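Local coordinates for major capsid protein (Paramecium bursaria Chlorella virus 1, PDB 5TIP) that self-assembles as trimers into the large icosahedral capsid of the virus and carries N-linked glycans, at residues T67-E72 with M201-D206; I41-N46 with V55-S60; I387-P392 with V402-A407. One frame throughout, in Å; residues are numbered along the deposited sequence.

Interaction 1. Residues T67-E72 with M201-D206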
loop_
_atom_site.group_PDB
_atom_site.type_symbol
_atom_site.label_atom_id
_atom_site.label_comp_id
_atom_site.label_asym_id
_atom_site.label_seq_id
_atom_site.Cartn_x
_atom_site.Cartn_y
_atom_site.Cartn_z
ATOM N N THR A 67 -18.484 -6.175 -16.091
ATOM C CA THR A 67 -17.762 -5.600 -14.965
ATOM C C THR A 67 -16.844 -4.480 -15.438
ATOM O O THR A 67 -17.275 -3.330 -15.567
ATOM C CB THR A 67 -16.957 -6.678 -14.231
ATOM O OG1 THR A 67 -16.073 -7.329 -15.152
ATOM C CG2 THR A 67 -17.887 -7.715 -13.617
ATOM N N ASP A 68 -15.581 -4.804 -15.695
ATOM C CA ASP A 68 -14.605 -3.788 -16.063
ATOM C C ASP A 68 -14.844 -3.292 -17.484
ATOM O O ASP A 68 -15.218 -4.060 -18.373
ATOM C CB ASP A 68 -13.190 -4.350 -15.940
ATOM C CG ASP A 68 -12.892 -4.874 -14.551
ATOM O OD1 ASP A 68 -13.256 -4.198 -13.567
ATOM O OD2 ASP A 68 -12.301 -5.969 -14.444
ATOM N N ILE A 69 -14.632 -1.994 -17.691
ATOM C CA ILE A 69 -14.679 -1.375 -19.010
ATOM C C ILE A 69 -13.448 -0.494 -19.161
ATOM O O ILE A 69 -13.191 0.369 -18.314
ATOM C CB ILE A 69 -15.963 -0.547 -19.220
ATOM C CG1 ILE A 69 -17.201 -1.442 -19.140
ATOM C CG2 ILE A 69 -15.914 0.178 -20.555
ATOM C CD1 ILE A 69 -18.495 -0.726 -19.465
ATOM N N VAL A 70 -12.689 -0.709 -20.233
ATOM C CA VAL A 70 -11.454 0.024 -20.489
ATOM C C VAL A 70 -11.546 0.686 -21.857
ATOM O O VAL A 70 -11.986 0.063 -22.831
ATOM C CB VAL A 70 -10.217 -0.896 -20.410
ATOM C CG1 VAL A 70 -8.944 -0.107 -20.670
ATOM C CG2 VAL A 70 -10.151 -1.583 -19.056
ATOM N N VAL A 71 -11.133 1.948 -21.925
ATOM C CA VAL A 71 -11.059 2.696 -23.174
ATOM C C VAL A 71 -9.594 2.782 -23.580
ATOM O O VAL A 71 -8.766 3.318 -22.833
ATOM C CB VAL A 71 -11.674 4.096 -23.032
ATOM C CG1 VAL A 71 -11.535 4.873 -24.335
ATOM C CG2 VAL A 71 -13.133 3.996 -22.613
ATOM N N GLU A 72 -9.270 2.250 -24.753
ATOM C CA GLU A 72 -7.908 2.277 -25.266
ATOM C C GLU A 72 -7.730 3.461 -26.206
ATOM O O GLU A 72 -8.555 3.682 -27.098
ATOM C CB GLU A 72 -7.568 0.972 -25.988
ATOM C CG GLU A 72 -7.549 -0.249 -25.080
ATOM C CD GLU A 72 -6.997 -1.485 -25.765
ATOM O OE1 GLU A 72 -6.545 -1.371 -26.924
ATOM O OE2 GLU A 72 -7.022 -2.572 -25.149
ATOM N N MET A 201 -9.307 5.037 -31.082
ATOM C CA MET A 201 -10.015 4.646 -29.873
ATOM C C MET A 201 -10.628 3.265 -30.043
ATOM O O MET A 201 -11.041 2.878 -31.141
ATOM C CB MET A 201 -11.120 5.650 -29.512
ATOM C CG MET A 201 -11.807 5.354 -28.185
ATOM S SD MET A 201 -13.286 6.338 -27.906
ATOM C CE MET A 201 -12.854 7.831 -28.776
ATOM N N SER A 202 -10.675 2.524 -28.939
ATOM C CA SER A 202 -11.394 1.262 -28.877
ATOM C C SER A 202 -11.922 1.081 -27.461
ATOM O O SER A 202 -11.290 1.504 -26.489
ATOM C CB SER A 202 -10.507 0.078 -29.279
ATOM O OG SER A 202 -9.379 -0.031 -28.430
ATOM N N VAL A 203 -13.091 0.457 -27.357
ATOM C CA VAL A 203 -13.757 0.230 -26.080
ATOM C C VAL A 203 -13.819 -1.270 -25.844
ATOM O O VAL A 203 -14.245 -2.025 -26.726
ATOM C CB VAL A 203 -15.167 0.850 -26.056
ATOM C CG1 VAL A 203 -15.822 0.626 -24.702
ATOM C CG2 VAL A 203 -15.098 2.333 -26.382
ATOM N N TRP A 204 -13.391 -1.699 -24.661
ATOM C CA TRP A 204 -13.369 -3.108 -24.297
ATOM C C TRP A 204 -14.166 -3.309 -23.017
ATOM O O TRP A 204 -13.980 -2.569 -22.045
ATOM C CB TRP A 204 -11.931 -3.602 -24.124
ATOM C CG TRP A 204 -11.153 -3.585 -25.404
ATOM C CD1 TRP A 204 -10.581 -2.499 -26.002
ATOM C CD2 TRP A 204 -10.871 -4.703 -26.252
ATOM N NE1 TRP A 204 -9.957 -2.873 -27.166
ATOM C CE2 TRP A 204 -10.120 -4.222 -27.341
ATOM C CE3 TRP A 204 -11.179 -6.066 -26.194
ATOM C CZ2 TRP A 204 -9.673 -5.053 -28.363
ATOM C CZ3 TRP A 204 -10.736 -6.889 -27.209
ATOM C CH2 TRP A 204 -9.990 -6.380 -28.280
ATOM N N VAL A 205 -15.051 -4.302 -23.022
ATOM C CA VAL A 205 -15.930 -4.595 -21.896
ATOM C C VAL A 205 -15.666 -6.023 -21.437
ATOM O O VAL A 205 -15.587 -6.941 -22.262
ATOM C CB VAL A 205 -17.411 -4.401 -22.270
ATOM C CG1 VAL A 205 -18.312 -4.808 -21.117
ATOM C CG2 VAL A 205 -17.669 -2.956 -22.659
ATOM N N ASP A 206 -15.526 -6.206 -20.126
ATOM C CA ASP A 206 -15.312 -7.524 -19.540
ATOM C C ASP A 206 -16.659 -8.164 -19.226
ATOM O O ASP A 206 -17.434 -7.630 -18.428
ATOM C CB ASP A 206 -14.460 -7.421 -18.275
ATOM C CG ASP A 206 -12.993 -7.183 -18.576
ATOM O OD1 ASP A 206 -12.673 -6.164 -19.223
ATOM O OD2 ASP A 206 -12.158 -8.014 -18.158
HETATM O O HOH W 1 -12.007 -8.137 -15.738
HETATM O O HOH W 2 -7.400 -3.016 -29.250
#

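Interaction 2. Residues I41-N46 with V55-S60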
loop_
_atom_site.group_PDB
_atom_site.type_symbol
_atom_site.label_atom_id
_atom_site.label_comp_id
_atom_site.label_asym_id
_atom_site.label_seq_id
_atom_site.Cartn_x
_atom_site.Cartn_y
_atom_site.Cartn_z
ATOM N N ILE A 41 -14.235 -8.238 -24.335
ATOM C CA ILE A 41 -14.743 -8.248 -25.701
ATOM C C ILE A 41 -14.830 -6.813 -26.200
ATOM O O ILE A 41 -15.348 -5.938 -25.499
ATOM C CB ILE A 41 -16.113 -8.947 -25.793
ATOM C CG1 ILE A 41 -15.999 -10.386 -25.280
ATOM C CG2 ILE A 41 -16.636 -8.919 -27.219
ATOM C CD1 ILE A 41 -17.293 -11.156 -25.289
ATOM N N GLN A 42 -14.326 -6.577 -27.409
ATOM C CA GLN A 42 -14.286 -5.236 -27.970
ATOM C C GLN A 42 -15.667 -4.805 -28.448
ATOM O O GLN A 42 -16.467 -5.616 -28.925
ATOM C CB GLN A 42 -13.290 -5.176 -29.129
ATOM C CG GLN A 42 -13.031 -3.779 -29.660
ATOM C CD GLN A 42 -12.031 -3.766 -30.797
ATOM O OE1 GLN A 42 -11.600 -4.816 -31.273
ATOM N NE2 GLN A 42 -11.656 -2.572 -31.238
ATOM N N GLN A 43 -15.938 -3.509 -28.323
ATOM C CA GLN A 43 -17.218 -2.925 -28.689
ATOM C C GLN A 43 -17.093 -2.134 -29.985
ATOM O O GLN A 43 -15.997 -1.769 -30.419
ATOM C CB GLN A 43 -17.745 -2.010 -27.580
ATOM C CG GLN A 43 -17.897 -2.683 -26.230
ATOM C CD GLN A 43 -18.924 -3.795 -26.243
ATOM O OE1 GLN A 43 -20.080 -3.585 -26.613
ATOM N NE2 GLN A 43 -18.510 -4.988 -25.837
ATOM N N THR A 44 -18.244 -1.866 -30.594
ATOM C CA THR A 44 -18.317 -1.037 -31.789
ATOM C C THR A 44 -18.549 0.411 -31.380
ATOM O O THR A 44 -19.473 0.705 -30.614
ATOM C CB THR A 44 -19.439 -1.515 -32.714
ATOM O OG1 THR A 44 -19.205 -2.878 -33.091
ATOM C CG2 THR A 44 -19.501 -0.654 -33.966
ATOM N N ILE A 45 -17.707 1.309 -31.882
ATOM C CA ILE A 45 -17.799 2.731 -31.577
ATOM C C ILE A 45 -18.557 3.416 -32.705
ATOM O O ILE A 45 -18.180 3.301 -33.878
ATOM C CB ILE A 45 -16.405 3.351 -31.386
ATOM C CG1 ILE A 45 -15.685 2.691 -30.208
ATOM C CG2 ILE A 45 -16.515 4.853 -31.168
ATOM C CD1 ILE A 45 -14.319 3.274 -29.922
ATOM N N ASN A 46 -19.624 4.129 -32.353
ATOM C CA ASN A 46 -20.445 4.853 -33.313
ATOM C C ASN A 46 -20.023 6.315 -33.348
ATOM O O ASN A 46 -19.948 6.970 -32.304
ATOM C CB ASN A 46 -21.929 4.739 -32.960
ATOM C CG ASN A 46 -22.443 3.311 -33.042
ATOM O OD1 ASN A 46 -22.965 2.770 -32.068
ATOM N ND2 ASN A 46 -22.294 2.696 -34.211
ATOM N N VAL A 55 -18.650 10.385 -29.469
ATOM C CA VAL A 55 -18.884 9.027 -29.936
ATOM C C VAL A 55 -19.652 8.278 -28.857
ATOM O O VAL A 55 -19.675 8.671 -27.688
ATOM C CB VAL A 55 -17.573 8.296 -30.284
ATOM C CG1 VAL A 55 -16.869 8.988 -31.439
ATOM C CG2 VAL A 55 -16.668 8.236 -29.067
ATOM N N SER A 56 -20.295 7.186 -29.263
ATOM C CA SER A 56 -21.098 6.395 -28.344
ATOM C C SER A 56 -20.880 4.916 -28.617
ATOM O O SER A 56 -20.373 4.522 -29.669
ATOM C CB SER A 56 -22.589 6.735 -28.455
ATOM O OG SER A 56 -23.093 6.402 -29.736
ATOM N N THR A 57 -21.280 4.097 -27.646
ATOM C CA THR A 57 -21.158 2.650 -27.737
ATOM C C THR A 57 -22.374 2.006 -27.092
ATOM O O THR A 57 -22.740 2.358 -25.968
ATOM C CB THR A 57 -19.875 2.157 -27.053
ATOM O OG1 THR A 57 -18.757 2.345 -27.929
ATOM C CG2 THR A 57 -19.986 0.686 -26.681
ATOM N N GLN A 58 -22.986 1.059 -27.796
ATOM C CA GLN A 58 -24.047 0.230 -27.241
ATOM C C GLN A 58 -23.439 -1.110 -26.852
ATOM O O GLN A 58 -22.899 -1.821 -27.707
ATOM C CB GLN A 58 -25.182 0.031 -28.244
ATOM C CG GLN A 58 -26.373 -0.732 -27.677
ATOM C CD GLN A 58 -27.431 -1.033 -28.721
ATOM O OE1 GLN A 58 -28.365 -0.256 -28.919
ATOM N NE2 GLN A 58 -27.292 -2.171 -29.393
ATOM N N ILE A 59 -23.516 -1.447 -25.563
ATOM C CA ILE A 59 -22.879 -2.664 -25.075
ATOM C C ILE A 59 -23.538 -3.863 -25.737
ATOM O O ILE A 59 -24.737 -4.109 -25.560
ATOM C CB ILE A 59 -22.966 -2.752 -23.548
ATOM C CG1 ILE A 59 -22.389 -1.493 -22.900
ATOM C CG2 ILE A 59 -22.237 -3.988 -23.044
ATOM C CD1 ILE A 59 -20.948 -1.229 -23.257
ATOM N N SER A 60 -22.760 -4.610 -26.511
ATOM C CA SER A 60 -23.291 -5.798 -27.155
ATOM C C SER A 60 -23.571 -6.870 -26.111
ATOM O O SER A 60 -22.922 -6.936 -25.063
ATOM C CB SER A 60 -22.313 -6.321 -28.206
ATOM O OG SER A 60 -21.059 -6.631 -27.623
HETATM O O HOH W 3 -19.166 -6.157 -29.768
HETATM O O HOH W 4 -20.692 -3.040 -29.226
HETATM O O HOH W 5 -22.101 0.480 -30.508
#

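Interaction 3. Residues I387-P392 with V402-A407. With BGC (beta-D-glucopyranose), chain H; BGC (beta-D-glucopyranose), chain G; BGC (beta-D-glucopyranose), chain E; GLA (alpha-D-galactopyranose), chain B.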
loop_
_atom_site.group_PDB
_atom_site.type_symbol
_atom_site.label_atom_id
_atom_site.label_comp_id
_atom_site.label_asym_id
_atom_site.label_seq_id
_atom_site.Cartn_x
_atom_site.Cartn_y
_atom_site.Cartn_z
ATOM N N ILE A 387 2.336 36.812 -2.158
ATOM C CA ILE A 387 3.729 36.390 -2.268
ATOM C C ILE A 387 4.189 36.514 -3.712
ATOM O O ILE A 387 3.447 36.191 -4.648
ATOM C CB ILE A 387 3.905 34.949 -1.764
ATOM C CG1 ILE A 387 3.358 34.795 -0.347
ATOM C CG2 ILE A 387 5.374 34.553 -1.812
ATOM C CD1 ILE A 387 3.457 33.376 0.157
ATOM N N ASP A 388 5.416 36.995 -3.900
ATOM C CA ASP A 388 6.001 37.048 -5.232
ATOM C C ASP A 388 6.299 35.628 -5.679
ATOM O O ASP A 388 7.146 34.955 -5.091
ATOM C CB ASP A 388 7.272 37.900 -5.216
ATOM C CG ASP A 388 7.948 37.998 -6.579
ATOM O OD1 ASP A 388 7.453 37.406 -7.565
ATOM O OD2 ASP A 388 8.991 38.677 -6.665
ATOM N N ALA A 389 5.606 35.175 -6.724
ATOM C CA ALA A 389 5.753 33.798 -7.173
ATOM C C ALA A 389 7.081 33.544 -7.869
ATOM O O ALA A 389 7.490 32.384 -7.995
ATOM C CB ALA A 389 4.595 33.428 -8.099
ATOM N N THR A 390 7.764 34.589 -8.325
ATOM C CA THR A 390 9.039 34.430 -9.009
ATOM C C THR A 390 10.220 34.374 -8.053
ATOM O O THR A 390 11.348 34.138 -8.500
ATOM C CB THR A 390 9.259 35.577 -9.997
ATOM O OG1 THR A 390 9.498 36.789 -9.271
ATOM C CG2 THR A 390 8.029 35.758 -10.868
ATOM N N SER A 391 9.993 34.561 -6.755
ATOM C CA SER A 391 11.083 34.571 -5.793
ATOM C C SER A 391 11.085 33.270 -5.008
ATOM O O SER A 391 10.148 33.025 -4.233
ATOM C CB SER A 391 10.949 35.761 -4.848
ATOM O OG SER A 391 11.955 35.732 -3.852
ATOM N N PRO A 392 12.096 32.415 -5.165
ATOM C CA PRO A 392 12.148 31.197 -4.341
ATOM C C PRO A 392 12.279 31.493 -2.860
ATOM O O PRO A 392 11.728 30.752 -2.037
ATOM C CB PRO A 392 13.380 30.456 -4.881
ATOM C CG PRO A 392 13.666 31.076 -6.213
ATOM C CD PRO A 392 13.214 32.493 -6.118
ATOM N N VAL A 402 -1.052 33.104 3.466
ATOM C CA VAL A 402 -0.714 33.744 2.202
ATOM C C VAL A 402 -0.246 32.693 1.204
ATOM O O VAL A 402 0.184 31.597 1.570
ATOM C CB VAL A 402 0.363 34.837 2.375
ATOM C CG1 VAL A 402 -0.200 36.017 3.152
ATOM C CG2 VAL A 402 1.582 34.270 3.077
ATOM N N THR A 403 -0.344 33.045 -0.076
ATOM C CA THR A 403 0.114 32.189 -1.161
ATOM C C THR A 403 0.641 33.074 -2.284
ATOM O O THR A 403 0.618 34.305 -2.196
ATOM C CB THR A 403 -1.001 31.262 -1.654
ATOM O OG1 THR A 403 -0.487 30.395 -2.673
ATOM C CG2 THR A 403 -2.154 32.070 -2.220
ATOM N N ALA A 404 1.131 32.434 -3.341
ATOM C CA ALA A 404 1.708 33.160 -4.464
ATOM C C ALA A 404 0.648 33.983 -5.185
ATOM O O ALA A 404 -0.530 33.620 -5.230
ATOM C CB ALA A 404 2.371 32.193 -5.442
ATOM N N ASN A 405 1.084 35.107 -5.760
ATOM C CA ASN A 405 0.158 35.988 -6.462
ATOM C C ASN A 405 -0.432 35.335 -7.704
ATOM O O ASN A 405 -1.449 35.811 -8.220
ATOM C CB ASN A 405 0.851 37.292 -6.854
ATOM C CG ASN A 405 1.838 37.110 -7.988
ATOM O OD1 ASN A 405 2.511 36.088 -8.094
ATOM N ND2 ASN A 405 1.891 38.099 -8.873
ATOM N N THR A 406 0.179 34.259 -8.197
ATOM C CA THR A 406 -0.357 33.557 -9.354
ATOM C C THR A 406 -1.569 32.705 -9.012
ATOM O O THR A 406 -2.168 32.121 -9.919
ATOM C CB THR A 406 0.721 32.667 -9.980
ATOM O OG1 THR A 406 1.200 31.739 -8.997
ATOM C CG2 THR A 406 1.882 33.504 -10.488
ATOM N N ALA A 407 -1.943 32.626 -7.734
ATOM C CA ALA A 407 -3.098 31.844 -7.318
ATOM C C ALA A 407 -4.416 32.457 -7.762
ATOM O O ALA A 407 -5.447 31.780 -7.689
ATOM C CB ALA A 407 -3.096 31.676 -5.799
HETATM C C2 BGC H . 2.047 38.578 -11.156
HETATM C C3 BGC H . 2.957 38.687 -12.377
HETATM C C4 BGC H . 4.336 39.169 -11.966
HETATM C C5 BGC H . 4.869 38.398 -10.770
HETATM C C6 BGC H . 6.204 38.978 -10.315
HETATM C C1 BGC H . 2.731 37.812 -10.020
HETATM O O2 BGC H . 0.840 37.901 -11.524
HETATM O O3 BGC H . 2.441 39.639 -13.319
HETATM O O4 BGC H . 5.238 39.014 -13.068
HETATM O O5 BGC H . 3.960 38.423 -9.683
HETATM O O6 BGC H . 6.016 40.335 -9.894
HETATM C C2 BGC G . 8.088 36.655 2.407
HETATM C C3 BGC G . 8.447 38.133 2.386
HETATM C C4 BGC G . 8.010 38.739 1.062
HETATM C C5 BGC G . 6.533 38.468 0.813
HETATM C C6 BGC G . 6.088 39.056 -0.520
HETATM C C1 BGC G . 6.627 36.424 2.039
HETATM O O2 BGC G . 8.343 36.121 3.711
HETATM O O3 BGC G . 9.864 38.269 2.500
HETATM O O4 BGC G . 8.249 40.151 1.070
HETATM O O5 BGC G . 6.292 37.062 0.807
HETATM O O6 BGC G . 6.744 38.366 -1.588
HETATM C C2 BGC E . 13.984 33.523 -11.347
HETATM C C3 BGC E . 15.463 33.691 -11.654
HETATM C C4 BGC E . 16.275 33.117 -10.504
HETATM C C5 BGC E . 15.850 31.687 -10.185
HETATM C C6 BGC E . 16.609 31.174 -8.968
HETATM C C1 BGC E . 13.640 32.076 -11.012
HETATM O O2 BGC E . 13.216 33.951 -12.472
HETATM O O3 BGC E . 15.762 35.085 -11.748
HETATM O O4 BGC E . 17.671 33.146 -10.829
HETATM O O5 BGC E . 14.446 31.618 -9.927
HETATM O O6 BGC E . 16.171 29.850 -8.648
HETATM C C1 GLA B . 14.010 38.735 -12.910
HETATM C C2 GLA B . 13.118 39.297 -11.809
HETATM C C3 GLA B . 12.053 38.282 -11.421
HETATM C C4 GLA B . 11.277 37.838 -12.651
HETATM C C5 GLA B . 12.252 37.302 -13.689
HETATM C C6 GLA B . 11.519 36.890 -14.956
HETATM O O2 GLA B . 13.907 39.589 -10.649
HETATM O O3 GLA B . 11.160 38.863 -10.465
HETATM O O4 GLA B . 10.532 38.937 -13.191
HETATM O O5 GLA B . 13.220 38.300 -14.017
HETATM O O6 GLA B . 12.473 36.420 -15.912
#

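Interaction 1. Residues T67-E72 with M201-D206
Ile-69 packs beside Val-205 where two neighbouring antiparallel strands run through the N-terminal jelly roll of this double jelly-roll capsid protein. Strands 67-72 and 201-206 are hydrogen-bonded throughout. Val-70 and Trp-204 form one hydrogen-bonded pair, Glu-72 and Ser-202 the next. Val-70 N donates a hydrogen bond to Trp-204 O at 2.9 Å, and Trp-204 N returns a bond to Val-70 O.

The tight side of the sheet is apolar. Ile-69, Val-71, Val-203 and Val-205 share it. Ile-69 and Val-205 point the same way, with Ile-69 CG1 3.9 Å from Val-205 CG2. Val-71 CG1 meets Met-201 CG at the same distance, 3.9 Å. Leu-174 and Phe-176 of strand 172-178 pack onto this side, so it faces the second sheet of the sandwich.

The other side is polar and wetter, and it meets a second subunit. The Glu-72 chain is extended beyond CG (chi2 -171°) and lays its carboxylate over one face of the Trp-204 indole. The two planes are 23° apart, and Glu-72 OE2 lies 3.6 Å from Trp-204 NE1. Arg-145 of the same chain and Arg-328 of the second subunit form salt bridges with this carboxylate. Arg-328 also makes a cation-pi contact with the indole. The trimer interface therefore uses both the carboxylate and the indole. Trp-204 NE1 bonds to Ser-202 OG, 3.2 Å away and close to the ring plane, which helps fix the turn of the indole.

At the far end, the carboxylates of Asp-68 and Asp-206 come close, like charges if both are ionised. Asp-68 OD2 and Asp-206 OD2 are 4.2 Å apart.

Interaction 2. Residues I41-N46 with V55-S60
Gln-43 reaches across to Thr-57 and Ser-60. Its CB rests on Thr-57 CG2 at 3.6 Å. CG lies a little farther from the same methyl. The chain then bends (chi2 -64°) and brings CD near Ser-60 N and OG. Gln-43 OE1 accepts from Ser-60 N at 2.9 Å. The bond is nearly straight, 167° at the hydrogen, and uses a lone pair in the plane of the amide. OE1 also lies 3.3 Å from Ile-59 CA. A water donates to OE1 as well. It links this oxygen to Gln-58 O and Thr-44 N. The other tip atom, Gln-43 NE2, turns back to make a weak bond to Ile-41 O and is hydrogen-bonded to the Tyr-207 hydroxyl.

Farther along, the segments draw together. Asn-46 and Ser-56 form a single antiparallel hydrogen-bonded bridge, with Asn-46 N 2.8 Å from Ser-56 O and Ser-56 N bonded back to Asn-46 O. Beside it, Ile-45 CG2 packs on Val-55 CB at 3.7 Å. Between the bridge and Gln-43, another water donates to Thr-44 O and Asn-46 OD1 and accepts from Gln-58 N.

The contact joins edges of the two sheets of the N-terminal jelly roll: 36-42 pairs with 200-210, and 54-58 with 172-178. Only one bridge gives direct paired backbone bonds between the segments. Beyond it, a side-chain amide and waters make much of the polar link. Direct bonds at the two ends, with waters between, thus tie the segments together.

Interaction 3. Residues I387-P392 with V402-A407
Asn-405 CG sits between its own backbone N and carbonyl carbon (chi1 72°), which swings the amide toward Ala-389. With chi1 of Asp-388 at 180°, CG swings away from the backbone N, and OD1 comes within bonding distance of Thr-390. Both residues belong to a glycosylated surface of the C-terminal jelly roll. Here the end of strand 376-387 pairs in parallel with the short strand 402-404.

Two backbone bonds hold the pairing. Ile-387 N donates to Thr-403 O at 3.0 Å, and Asn-405 N donates to Ile-387 O at 2.8 Å. Ile-387 CD1 packs on Val-402 CG2, the two side chains crossing at about a right angle. Past the strand end, Ala-389 CB fits against Ala-404 CB at 3.7 Å and also touches Asn-405 OD1 and Thr-406 CG2.

The chain from Asp-388 to Ser-391 makes a type I turn, and an Asx turn fixes its start. Asp-388 OD1 accepts from Thr-390 N at 2.9 Å and from Thr-390 OG1 at 2.7 Å. Both donors come from the same face of the carboxylate plane. Ser-391 then N-caps helix 392-395.

Sugars lie against this turn. Asn-405 ND2 is covalently joined to C1 of a glucose (chain H), the root of one N-linked glycan. C6 of that glucose lies near Asp-388 OD1 and Thr-390 CG2. Another glucose (chain G) uses its O6 to accept a bond from Asp-388 N. Thr-390 OG1 also accepts, from the galactose: GLA O3 donates to it across 2.9 Å.

Interactions 1 and 2 lie in the N-terminal jelly roll with centres about 9 Å apart. They share a sheet: strand 36-42 of interaction 2 is the neighbour of strand 200-210 of interaction 1, and Val-203 O and Gln-43 N are probably hydrogen-bonded. Interaction 1 is a buried, regular strand pair beside another subunit. Interaction 2 is a partly buried seam bridged by waters. Interaction 3 is on the opposite side of the chain's centre, in the C-terminal jelly roll, about 43 Å from interaction 1 between centres. Its protein contact is buried too, but carbohydrate lines its outer side, in place of the neighbouring subunit and waters at interaction 1.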